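PDB 1VDW: fructose-bisphosphatase from Pyrococcus horikoshii, which probably hydrolyses fructose 1,6-bisphosphate to fructose 6-phosphate and phosphate with the help of magnesium, as a homodimer of the inositol monophosphatase superfamily. Local coordinates for residues 6-17 against 53-63; 214-224 against 235-245. All blocks are in the same frame, centred on the assembly; numbering follows the deposited sequence.

Contact 1 (6-17 against 53-63)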
loop_
_atom_site.group_PDB
_atom_site.type_symbol
_atom_site.label_atom_id
_atom_site.label_comp_id
_atom_site.label_asym_id
_atom_site.label_seq_id
_atom_site.Cartn_x
_atom_site.Cartn_y
_atom_site.Cartn_z
ATOM N N TRP A 6 -3.699 -11.352 -28.067
ATOM C CA TRP A 6 -3.402 -11.526 -26.650
ATOM C C TRP A 6 -4.062 -10.420 -25.833
ATOM O O TRP A 6 -4.486 -10.639 -24.698
ATOM C CB TRP A 6 -1.890 -11.534 -26.413
ATOM C CG TRP A 6 -1.231 -12.783 -26.913
ATOM C CD1 TRP A 6 -0.321 -12.884 -27.929
ATOM C CD2 TRP A 6 -1.461 -14.117 -26.444
ATOM N NE1 TRP A 6 0.029 -14.197 -28.119
ATOM C CE2 TRP A 6 -0.650 -14.975 -27.221
ATOM C CE3 TRP A 6 -2.264 -14.669 -25.438
ATOM C CZ2 TRP A 6 -0.631 -16.362 -27.030
ATOM C CZ3 TRP A 6 -2.243 -16.051 -25.247
ATOM C CH2 TRP A 6 -1.427 -16.879 -26.038
ATOM N N ARG A 7 -4.160 -9.230 -26.415
ATOM C CA ARG A 7 -4.787 -8.120 -25.715
ATOM C C ARG A 7 -6.277 -8.408 -25.520
ATOM O O ARG A 7 -6.873 -8.005 -24.521
ATOM C CB ARG A 7 -4.556 -6.818 -26.489
ATOM C CG ARG A 7 -3.070 -6.509 -26.685
ATOM C CD ARG A 7 -2.822 -5.176 -27.369
ATOM N NE ARG A 7 -3.077 -4.036 -26.490
ATOM C CZ ARG A 7 -2.874 -2.771 -26.839
ATOM N NH1 ARG A 7 -2.414 -2.481 -28.051
ATOM N NH2 ARG A 7 -3.120 -1.793 -25.978
ATOM N N LYS A 8 -6.876 -9.125 -26.470
ATOM C CA LYS A 8 -8.289 -9.491 -26.370
ATOM C C LYS A 8 -8.448 -10.454 -25.193
ATOM O O LYS A 8 -9.415 -10.386 -24.433
ATOM C CB LYS A 8 -8.752 -10.158 -27.676
ATOM C CG LYS A 8 -10.228 -10.563 -27.729
ATOM C CD LYS A 8 -10.481 -11.957 -27.166
ATOM C CE LYS A 8 -11.941 -12.367 -27.342
ATOM N NZ LYS A 8 -12.217 -13.730 -26.806
ATOM N N ILE A 9 -7.482 -11.351 -25.042
ATOM C CA ILE A 9 -7.510 -12.309 -23.947
ATOM C C ILE A 9 -7.399 -11.581 -22.603
ATOM O O ILE A 9 -8.043 -11.968 -21.627
ATOM C CB ILE A 9 -6.367 -13.335 -24.097
ATOM C CG1 ILE A 9 -6.599 -14.162 -25.366
ATOM C CG2 ILE A 9 -6.297 -14.233 -22.868
ATOM C CD1 ILE A 9 -5.538 -15.192 -25.641
ATOM N N ALA A 10 -6.593 -10.526 -22.562
ATOM C CA ALA A 10 -6.428 -9.757 -21.331
ATOM C C ALA A 10 -7.784 -9.208 -20.890
ATOM O O ALA A 10 -8.121 -9.227 -19.704
ATOM C CB ALA A 10 -5.444 -8.616 -21.551
ATOM N N ILE A 11 -8.565 -8.720 -21.852
ATOM C CA ILE A 11 -9.879 -8.184 -21.533
ATOM C C ILE A 11 -10.815 -9.282 -21.027
ATOM O O ILE A 11 -11.585 -9.057 -20.098
ATOM C CB ILE A 11 -10.515 -7.486 -22.749
ATOM C CG1 ILE A 11 -9.613 -6.340 -23.212
ATOM C CG2 ILE A 11 -11.904 -6.970 -22.387
ATOM C CD1 ILE A 11 -9.298 -5.327 -22.140
ATOM N N ASP A 12 -10.764 -10.466 -21.635
ATOM C CA ASP A 12 -11.610 -11.561 -21.163
ATOM C C ASP A 12 -11.269 -11.817 -19.697
ATOM O O ASP A 12 -12.149 -12.064 -18.875
ATOM C CB ASP A 12 -11.362 -12.855 -21.952
ATOM C CG ASP A 12 -11.790 -12.760 -23.406
ATOM O OD1 ASP A 12 -12.681 -11.947 -23.728
ATOM O OD2 ASP A 12 -11.240 -13.526 -24.226
ATOM N N ILE A 13 -9.979 -11.760 -19.379
ATOM C CA ILE A 13 -9.521 -11.986 -18.016
ATOM C C ILE A 13 -10.001 -10.891 -17.064
ATOM O O ILE A 13 -10.436 -11.186 -15.951
ATOM C CB ILE A 13 -7.983 -12.113 -17.982
ATOM C CG1 ILE A 13 -7.578 -13.420 -18.673
ATOM C CG2 ILE A 13 -7.476 -12.071 -16.544
ATOM C CD1 ILE A 13 -6.093 -13.581 -18.891
ATOM N N ILE A 14 -9.938 -9.634 -17.493
ATOM C CA ILE A 14 -10.418 -8.542 -16.648
ATOM C C ILE A 14 -11.868 -8.840 -16.283
ATOM O O ILE A 14 -12.258 -8.777 -15.120
ATOM C CB ILE A 14 -10.364 -7.172 -17.378
ATOM C CG1 ILE A 14 -8.919 -6.683 -17.464
ATOM C CG2 ILE A 14 -11.228 -6.139 -16.647
ATOM C CD1 ILE A 14 -8.760 -5.369 -18.196
ATOM N N ARG A 15 -12.665 -9.178 -17.293
ATOM C CA ARG A 15 -14.072 -9.480 -17.073
ATOM C C ARG A 15 -14.281 -10.688 -16.162
ATOM O O ARG A 15 -15.106 -10.643 -15.248
ATOM C CB ARG A 15 -14.766 -9.693 -18.418
ATOM C CG ARG A 15 -14.819 -8.424 -19.245
ATOM C CD ARG A 15 -15.317 -8.681 -20.653
ATOM N NE ARG A 15 -15.470 -7.431 -21.388
ATOM C CZ ARG A 15 -15.581 -7.344 -22.709
ATOM N NH1 ARG A 15 -15.555 -8.440 -23.456
ATOM N NH2 ARG A 15 -15.719 -6.158 -23.281
ATOM N N ASP A 16 -13.539 -11.764 -16.399
ATOM C CA ASP A 16 -13.668 -12.954 -15.567
ATOM C C ASP A 16 -13.272 -12.646 -14.124
ATOM O O ASP A 16 -13.905 -13.124 -13.180
ATOM C CB ASP A 16 -12.795 -14.092 -16.109
ATOM C CG ASP A 16 -13.272 -14.606 -17.454
ATOM O OD1 ASP A 16 -14.498 -14.604 -17.688
ATOM O OD2 ASP A 16 -12.423 -15.025 -18.269
ATOM N N PHE A 17 -12.230 -11.836 -13.960
ATOM C CA PHE A 17 -11.751 -11.470 -12.635
ATOM C C PHE A 17 -12.784 -10.647 -11.874
ATOM O O PHE A 17 -13.100 -10.947 -10.723
ATOM C CB PHE A 17 -10.457 -10.666 -12.743
ATOM C CG PHE A 17 -9.809 -10.400 -11.420
ATOM C CD1 PHE A 17 -8.858 -11.276 -10.913
ATOM C CD2 PHE A 17 -10.174 -9.293 -10.661
ATOM C CE1 PHE A 17 -8.278 -11.054 -9.669
ATOM C CE2 PHE A 17 -9.600 -9.065 -9.414
ATOM C CZ PHE A 17 -8.652 -9.947 -8.919
ATOM N N ILE A 53 -10.037 -19.678 -13.111
ATOM C CA ILE A 53 -10.428 -18.866 -14.255
ATOM C C ILE A 53 -9.310 -18.521 -15.231
ATOM O O ILE A 53 -9.517 -18.549 -16.445
ATOM C CB ILE A 53 -11.109 -17.552 -13.799
ATOM C CG1 ILE A 53 -10.156 -16.741 -12.918
ATOM C CG2 ILE A 53 -12.392 -17.869 -13.045
ATOM C CD1 ILE A 53 -10.734 -15.421 -12.445
ATOM N N ILE A 54 -8.124 -18.216 -14.718
ATOM C CA ILE A 54 -7.022 -17.836 -15.590
ATOM C C ILE A 54 -6.210 -18.999 -16.160
ATOM O O ILE A 54 -5.876 -18.999 -17.344
ATOM C CB ILE A 54 -6.074 -16.853 -14.865
ATOM C CG1 ILE A 54 -5.112 -16.222 -15.872
ATOM C CG2 ILE A 54 -5.309 -17.575 -13.769
ATOM C CD1 ILE A 54 -4.324 -15.058 -15.314
ATOM N N ILE A 55 -5.895 -19.990 -15.334
ATOM C CA ILE A 55 -5.116 -21.124 -15.814
ATOM C C ILE A 55 -5.870 -21.900 -16.887
ATOM O O ILE A 55 -5.297 -22.278 -17.909
ATOM C CB ILE A 55 -4.748 -22.079 -14.660
ATOM C CG1 ILE A 55 -3.879 -21.341 -13.637
ATOM C CG2 ILE A 55 -4.016 -23.299 -15.204
ATOM C CD1 ILE A 55 -2.610 -20.740 -14.220
ATOM N N SER A 56 -7.159 -22.129 -16.657
ATOM C CA SER A 56 -7.977 -22.857 -17.619
ATOM C C SER A 56 -7.991 -22.111 -18.948
ATOM O O SER A 56 -7.922 -22.717 -20.017
ATOM C CB SER A 56 -9.407 -23.005 -17.096
ATOM O OG SER A 56 -10.024 -21.741 -16.932
ATOM N N LYS A 57 -8.074 -20.789 -18.869
ATOM C CA LYS A 57 -8.100 -19.937 -20.051
ATOM C C LYS A 57 -6.920 -20.219 -20.977
ATOM O O LYS A 57 -7.096 -20.475 -22.169
ATOM C CB LYS A 57 -8.078 -18.467 -19.620
ATOM C CG LYS A 57 -8.168 -17.463 -20.756
ATOM C CD LYS A 57 -9.555 -17.440 -21.380
ATOM C CE LYS A 57 -9.699 -16.269 -22.343
ATOM N NZ LYS A 57 -11.058 -16.196 -22.949
ATOM N N PHE A 58 -5.713 -20.182 -20.424
ATOM C CA PHE A 58 -4.512 -20.423 -21.212
ATOM C C PHE A 58 -4.302 -21.890 -21.558
ATOM O O PHE A 58 -3.794 -22.210 -22.633
ATOM C CB PHE A 58 -3.293 -19.862 -20.477
ATOM C CG PHE A 58 -3.295 -18.363 -20.380
ATOM C CD1 PHE A 58 -3.150 -17.582 -21.522
ATOM C CD2 PHE A 58 -3.479 -17.730 -19.157
ATOM C CE1 PHE A 58 -3.191 -16.192 -21.451
ATOM C CE2 PHE A 58 -3.523 -16.339 -19.073
ATOM C CZ PHE A 58 -3.379 -15.568 -20.224
ATOM N N LYS A 59 -4.697 -22.783 -20.657
ATOM C CA LYS A 59 -4.550 -24.211 -20.909
ATOM C C LYS A 59 -5.384 -24.595 -22.127
ATOM O O LYS A 59 -4.918 -25.320 -23.006
ATOM C CB LYS A 59 -5.007 -25.024 -19.695
ATOM C CG LYS A 59 -4.856 -26.529 -19.869
ATOM C CD LYS A 59 -5.329 -27.288 -18.640
ATOM C CE LYS A 59 -5.209 -28.792 -18.840
ATOM N NZ LYS A 59 -3.805 -29.211 -19.105
ATOM N N ASP A 60 -6.616 -24.093 -22.178
ATOM C CA ASP A 60 -7.520 -24.388 -23.285
ATOM C C ASP A 60 -7.038 -23.812 -24.613
ATOM O O ASP A 60 -7.453 -24.271 -25.677
ATOM C CB ASP A 60 -8.930 -23.870 -22.984
ATOM C CG ASP A 60 -9.539 -24.517 -21.753
ATOM O OD1 ASP A 60 -9.136 -25.649 -21.411
ATOM O OD2 ASP A 60 -10.433 -23.900 -21.136
ATOM N N LEU A 61 -6.175 -22.802 -24.553
ATOM C CA LEU A 61 -5.640 -22.191 -25.766
ATOM C C LEU A 61 -4.533 -23.056 -26.347
ATOM O O LEU A 61 -4.087 -22.836 -27.474
ATOM C CB LEU A 61 -5.093 -20.794 -25.473
ATOM C CG LEU A 61 -6.130 -19.689 -25.277
ATOM C CD1 LEU A 61 -5.436 -18.430 -24.791
ATOM C CD2 LEU A 61 -6.864 -19.432 -26.587
ATOM N N GLY A 62 -4.085 -24.031 -25.564
ATOM C CA GLY A 62 -3.042 -24.934 -26.013
ATOM C C GLY A 62 -1.616 -24.442 -25.845
ATOM O O GLY A 62 -0.698 -25.006 -26.436
ATOM N N VAL A 63 -1.415 -23.403 -25.042
ATOM C CA VAL A 63 -0.070 -22.876 -24.829
ATOM C C VAL A 63 0.547 -23.455 -23.559
ATOM O O VAL A 63 -0.152 -24.057 -22.741
ATOM C CB VAL A 63 -0.079 -21.328 -24.722
ATOM C CG1 VAL A 63 -0.702 -20.727 -25.972
ATOM C CG2 VAL A 63 -0.847 -20.887 -23.476
HETATM O O HOH W 1 -9.713 -15.900 -16.999
#
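Helix 6-17 and helix 53-60 run nearly antiparallel, at 151° between their directions, and their axes approach to 10.6 Å, with Ile13 and Ile54 among the residues whose backbones face each other. Between them lies an apolar seam centred on Phe58. Its ring receives the CD1 end of Ile13 at CZ, 3.6 Å away, the two side chains crossing at about a right angle. Farther along, Ile9 CG2 and Trp6 CZ3 both come to Phe58 CE1, the indole carbon at the edge of the phenyl ring and near its plane. Val63 CG1 in turn meets Trp6 CH2 in the plane of the indole, at 3.9 Å. Ile53 closes the other end, its CD1 lying against the backbone of Asp16 and Phe17.

The polar margin is a salt-bridge network. Lys57 sets out with CG anti to the backbone N (chi1 -177°), bends at its second torsion and brings NZ to Asp12 OD2 at 3.0 Å, from above the carboxylate plane. Lys8 NZ takes the syn lone pair of the same oxygen at 2.8 Å, so two ammonium groups grip one atom. With Asp12 replaced by an alanine, Lys8 and Lys57, their NZ atoms 4.7 Å apart, would probably lose the anion between them and be left as like charges close together.

Beneath the pair lies the large mixed sheet: Phe58 and Val63 rest on Val81 of strand 79-84, Ile54 on Val101 and Val103 and Trp6 on Ile105 of strand 100-107, and Ala10 on Tyr113 and Phe115 of strand 110-118.

Contact 2 (214-224 against 235-245); sequences AIVKDLDGKDV and NIIAANNEELL
An edge strand paired with its antiparallel neighbour, strand 235-239, which leads through Asn240 and Asn241 into a helix that folds back over the pair, is the element built here: strand 215-217 borders the five-stranded mixed sheet. Ile215 with Ala239 and Lys217 with Ile237 are hydrogen-bonded pairs, each joined by two N-H...O bonds of 2.9 Å: Ile215 N to Ala239 O and Ala239 N to Ile215 O, Lys217 N to Ile237 O and Ile237 N to Lys217 O. Val216 and Ala238 form the non-hydrogen-bonded pair between, with Val216 CG2 3.9 Å from Ala238 CB on the face that meets helices 175-184 and 199-211.

On the face carrying Ile215 and Lys217, helix 242-245 closes down. Leu245 CD1 packs on Ile215 CG2 at 3.5 Å and touches Lys217 CD, crossing the lysine chain at about a right angle. That chain is extended beyond CG, which carries NZ to a salt bridge with Glu242 OE1 at 3.1 Å, met on the syn side but tilted 28° out of the carboxylate plane; the bond to OE2 is weak. Asn241 caps the helix, its OD1 accepting from Leu244 N through an in-plane lone pair.

At the far end, Leu219 CD1 lies 3.3 Å from Asn235 ND2, while Asn235 OD1 is held by Asn195 N. Asp218 OD1 takes Asp220 N and Lys222 N from opposite faces of its carboxylate, the first making an Asx turn within the type I turn Asp218-Gly221. Helices on both faces of a mixed sheet are characteristic of the C-terminal αβα layering in the inositol monophosphatase fold.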
loop_
_atom_site.group_PDB
_atom_site.type_symbol
_atom_site.label_atom_id
_atom_site.label_comp_id
_atom_site.label_asym_id
_atom_site.label_seq_id
_atom_site.Cartn_x
_atom_site.Cartn_y
_atom_site.Cartn_z
ATOM N N ALA A 214 12.992 1.131 -17.410
ATOM C CA ALA A 214 13.652 0.712 -16.179
ATOM C C ALA A 214 14.779 -0.278 -16.430
ATOM O O ALA A 214 14.795 -0.985 -17.435
ATOM C CB ALA A 214 12.637 0.088 -15.220
ATOM N N ILE A 215 15.722 -0.309 -15.497
ATOM C CA ILE A 215 16.846 -1.228 -15.539
ATOM C C ILE A 215 16.507 -2.239 -14.447
ATOM O O ILE A 215 16.194 -1.849 -13.320
ATOM C CB ILE A 215 18.163 -0.509 -15.194
ATOM C CG1 ILE A 215 18.405 0.625 -16.195
ATOM C CG2 ILE A 215 19.325 -1.498 -15.225
ATOM C CD1 ILE A 215 19.517 1.563 -15.797
ATOM N N VAL A 216 16.539 -3.526 -14.774
ATOM C CA VAL A 216 16.204 -4.560 -13.798
ATOM C C VAL A 216 17.337 -5.573 -13.689
ATOM O O VAL A 216 17.581 -6.355 -14.611
ATOM C CB VAL A 216 14.899 -5.299 -14.188
ATOM C CG1 VAL A 216 14.489 -6.256 -13.083
ATOM C CG2 VAL A 216 13.785 -4.288 -14.464
ATOM N N LYS A 217 18.021 -5.563 -12.552
ATOM C CA LYS A 217 19.145 -6.466 -12.345
ATOM C C LYS A 217 19.024 -7.318 -11.092
ATOM O O LYS A 217 18.144 -7.098 -10.253
ATOM C CB LYS A 217 20.443 -5.653 -12.311
ATOM C CG LYS A 217 20.757 -4.987 -13.645
ATOM C CD LYS A 217 21.960 -4.065 -13.568
ATOM C CE LYS A 217 22.305 -3.521 -14.945
ATOM N NZ LYS A 217 23.455 -2.573 -14.916
ATOM N N ASP A 218 19.904 -8.310 -10.979
ATOM C CA ASP A 218 19.917 -9.191 -9.823
ATOM C C ASP A 218 21.024 -8.762 -8.868
ATOM O O ASP A 218 21.642 -7.712 -9.057
ATOM C CB ASP A 218 20.111 -10.660 -10.237
ATOM C CG ASP A 218 21.393 -10.900 -11.029
ATOM O OD1 ASP A 218 22.374 -10.147 -10.863
ATOM O OD2 ASP A 218 21.421 -11.875 -11.809
ATOM N N LEU A 219 21.268 -9.575 -7.844
ATOM C CA LEU A 219 22.288 -9.274 -6.845
ATOM C C LEU A 219 23.698 -9.187 -7.419
ATOM O O LEU A 219 24.570 -8.554 -6.825
ATOM C CB LEU A 219 22.257 -10.329 -5.732
ATOM C CG LEU A 219 21.025 -10.366 -4.825
ATOM C CD1 LEU A 219 21.124 -11.549 -3.870
ATOM C CD2 LEU A 219 20.923 -9.062 -4.055
ATOM N N ASP A 220 23.920 -9.823 -8.565
ATOM C CA ASP A 220 25.235 -9.810 -9.203
ATOM C C ASP A 220 25.384 -8.653 -10.181
ATOM O O ASP A 220 26.401 -8.545 -10.867
ATOM C CB ASP A 220 25.489 -11.126 -9.946
ATOM C CG ASP A 220 25.410 -12.336 -9.037
ATOM O OD1 ASP A 220 25.858 -12.240 -7.875
ATOM O OD2 ASP A 220 24.911 -13.385 -9.491
ATOM N N GLY A 221 24.371 -7.796 -10.255
ATOM C CA GLY A 221 24.427 -6.660 -11.158
ATOM C C GLY A 221 24.174 -6.996 -12.616
ATOM O O GLY A 221 24.475 -6.194 -13.500
ATOM N N LYS A 222 23.611 -8.172 -12.871
ATOM C CA LYS A 222 23.315 -8.609 -14.232
ATOM C C LYS A 222 21.823 -8.509 -14.501
ATOM O O LYS A 222 21.009 -8.672 -13.590
ATOM C CB LYS A 222 23.768 -10.056 -14.435
ATOM C CG LYS A 222 25.276 -10.254 -14.432
ATOM C CD LYS A 222 25.906 -9.608 -15.657
ATOM C CE LYS A 222 27.387 -9.944 -15.767
ATOM N NZ LYS A 222 27.989 -9.347 -16.992
ATOM N N ASP A 223 21.464 -8.242 -15.751
ATOM C CA ASP A 223 20.059 -8.137 -16.116
ATOM C C ASP A 223 19.316 -9.397 -15.713
ATOM O O ASP A 223 19.791 -10.510 -15.932
ATOM C CB ASP A 223 19.900 -7.918 -17.625
ATOM C CG ASP A 223 20.328 -6.535 -18.058
ATOM O OD1 ASP A 223 19.949 -5.559 -17.380
ATOM O OD2 ASP A 223 21.035 -6.421 -19.082
ATOM N N VAL A 224 18.146 -9.214 -15.115
ATOM C CA VAL A 224 17.338 -10.345 -14.691
ATOM C C VAL A 224 16.816 -11.091 -15.912
ATOM O O VAL A 224 16.365 -10.479 -16.876
ATOM C CB VAL A 224 16.142 -9.875 -13.834
ATOM C CG1 VAL A 224 15.232 -11.054 -13.508
ATOM C CG2 VAL A 224 16.652 -9.233 -12.556
ATOM N N ASN A 235 15.826 -12.435 -6.824
ATOM C CA ASN A 235 15.974 -11.161 -6.134
ATOM C C ASN A 235 16.056 -10.114 -7.224
ATOM O O ASN A 235 16.662 -10.346 -8.271
ATOM C CB ASN A 235 17.260 -11.128 -5.314
ATOM C CG ASN A 235 17.233 -12.095 -4.163
ATOM O OD1 ASN A 235 16.379 -12.006 -3.284
ATOM N ND2 ASN A 235 18.171 -13.035 -4.160
ATOM N N ILE A 236 15.447 -8.961 -6.990
ATOM C CA ILE A 236 15.489 -7.919 -7.994
ATOM C C ILE A 236 15.819 -6.538 -7.459
ATOM O O ILE A 236 15.460 -6.172 -6.334
ATOM C CB ILE A 236 14.151 -7.814 -8.756
ATOM C CG1 ILE A 236 13.022 -7.482 -7.778
ATOM C CG2 ILE A 236 13.871 -9.113 -9.502
ATOM C CD1 ILE A 236 11.682 -7.219 -8.452
ATOM N N ILE A 237 16.537 -5.790 -8.284
ATOM C CA ILE A 237 16.879 -4.414 -8.000
ATOM C C ILE A 237 16.532 -3.730 -9.317
ATOM O O ILE A 237 17.281 -3.825 -10.296
ATOM C CB ILE A 237 18.377 -4.216 -7.687
ATOM C CG1 ILE A 237 18.768 -5.000 -6.431
ATOM C CG2 ILE A 237 18.658 -2.741 -7.467
ATOM C CD1 ILE A 237 18.880 -6.498 -6.631
ATOM N N ALA A 238 15.368 -3.091 -9.348
ATOM C CA ALA A 238 14.883 -2.401 -10.537
ATOM C C ALA A 238 14.875 -0.908 -10.255
ATOM O O ALA A 238 14.422 -0.479 -9.190
ATOM C CB ALA A 238 13.478 -2.883 -10.886
ATOM N N ALA A 239 15.360 -0.111 -11.198
ATOM C CA ALA A 239 15.408 1.326 -10.984
ATOM C C ALA A 239 15.290 2.137 -12.259
ATOM O O ALA A 239 15.400 1.610 -13.367
ATOM C CB ALA A 239 16.699 1.698 -10.247
ATOM N N ASN A 240 15.081 3.434 -12.082
ATOM C CA ASN A 240 14.948 4.363 -13.197
ATOM C C ASN A 240 16.261 5.108 -13.416
ATOM O O ASN A 240 16.309 6.091 -14.155
ATOM C CB ASN A 240 13.846 5.378 -12.893
ATOM C CG ASN A 240 14.161 6.244 -11.680
ATOM O OD1 ASN A 240 15.178 6.058 -11.005
ATOM N ND2 ASN A 240 13.281 7.193 -11.396
ATOM N N ASN A 241 17.327 4.629 -12.785
ATOM C CA ASN A 241 18.622 5.293 -12.871
ATOM C C ASN A 241 19.724 4.298 -12.520
ATOM O O ASN A 241 19.667 3.644 -11.481
ATOM C CB ASN A 241 18.610 6.475 -11.894
ATOM C CG ASN A 241 19.899 7.260 -11.894
ATOM O OD1 ASN A 241 20.883 6.861 -11.274
ATOM N ND2 ASN A 241 19.898 8.391 -12.590
ATOM N N GLU A 242 20.724 4.187 -13.393
ATOM C CA GLU A 242 21.831 3.257 -13.180
ATOM C C GLU A 242 22.654 3.577 -11.935
ATOM O O GLU A 242 23.046 2.671 -11.201
ATOM C CB GLU A 242 22.743 3.236 -14.412
ATOM C CG GLU A 242 23.961 2.317 -14.306
ATOM C CD GLU A 242 23.605 0.860 -14.054
ATOM O OE1 GLU A 242 22.608 0.374 -14.631
ATOM O OE2 GLU A 242 24.335 0.191 -13.291
ATOM N N GLU A 243 22.917 4.857 -11.692
ATOM C CA GLU A 243 23.701 5.241 -10.521
ATOM C C GLU A 243 22.986 4.845 -9.231
ATOM O O GLU A 243 23.614 4.372 -8.287
ATOM C CB GLU A 243 23.974 6.747 -10.516
ATOM C CG GLU A 243 24.905 7.191 -9.394
ATOM C CD GLU A 243 25.149 8.689 -9.386
ATOM O OE1 GLU A 243 26.014 9.143 -8.607
ATOM O OE2 GLU A 243 24.476 9.411 -10.153
ATOM N N LEU A 244 21.672 5.041 -9.195
ATOM C CA LEU A 244 20.884 4.684 -8.019
ATOM C C LEU A 244 20.923 3.172 -7.819
ATOM O O LEU A 244 21.107 2.685 -6.704
ATOM C CB LEU A 244 19.437 5.155 -8.195
ATOM C CG LEU A 244 18.406 4.658 -7.173
ATOM C CD1 LEU A 244 18.843 5.033 -5.769
ATOM C CD2 LEU A 244 17.039 5.255 -7.494
ATOM N N LEU A 245 20.757 2.435 -8.911
ATOM C CA LEU A 245 20.779 0.981 -8.849
ATOM C C LEU A 245 22.116 0.517 -8.273
ATOM O O LEU A 245 22.158 -0.342 -7.394
ATOM C CB LEU A 245 20.563 0.391 -10.247
ATOM C CG LEU A 245 20.162 -1.086 -10.335
ATOM C CD1 LEU A 245 19.605 -1.372 -11.718
ATOM C CD2 LEU A 245 21.348 -1.983 -10.029
#

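How the contacts relate
Contact 1 and contact 2 lie on opposite sides of the chain's centre, about 31 Å apart between centres and about 18 Å between nearest atoms, and share no helix or strand. Both are partly buried, with mostly apolar interiors and a lysine-carboxylate salt bridge toward the outside. What differs is the main source of cohesion. In contact 1 the two helices meet through side chains, covering a face of the eight-stranded sheet. In contact 2 main-chain hydrogen bonds register an edge strand of the five-stranded sheet, and helix 242-245 adds side-chain packing. Contact 1 thus illustrates a layer laid on a sheet, contact 2 the sheet's own margin.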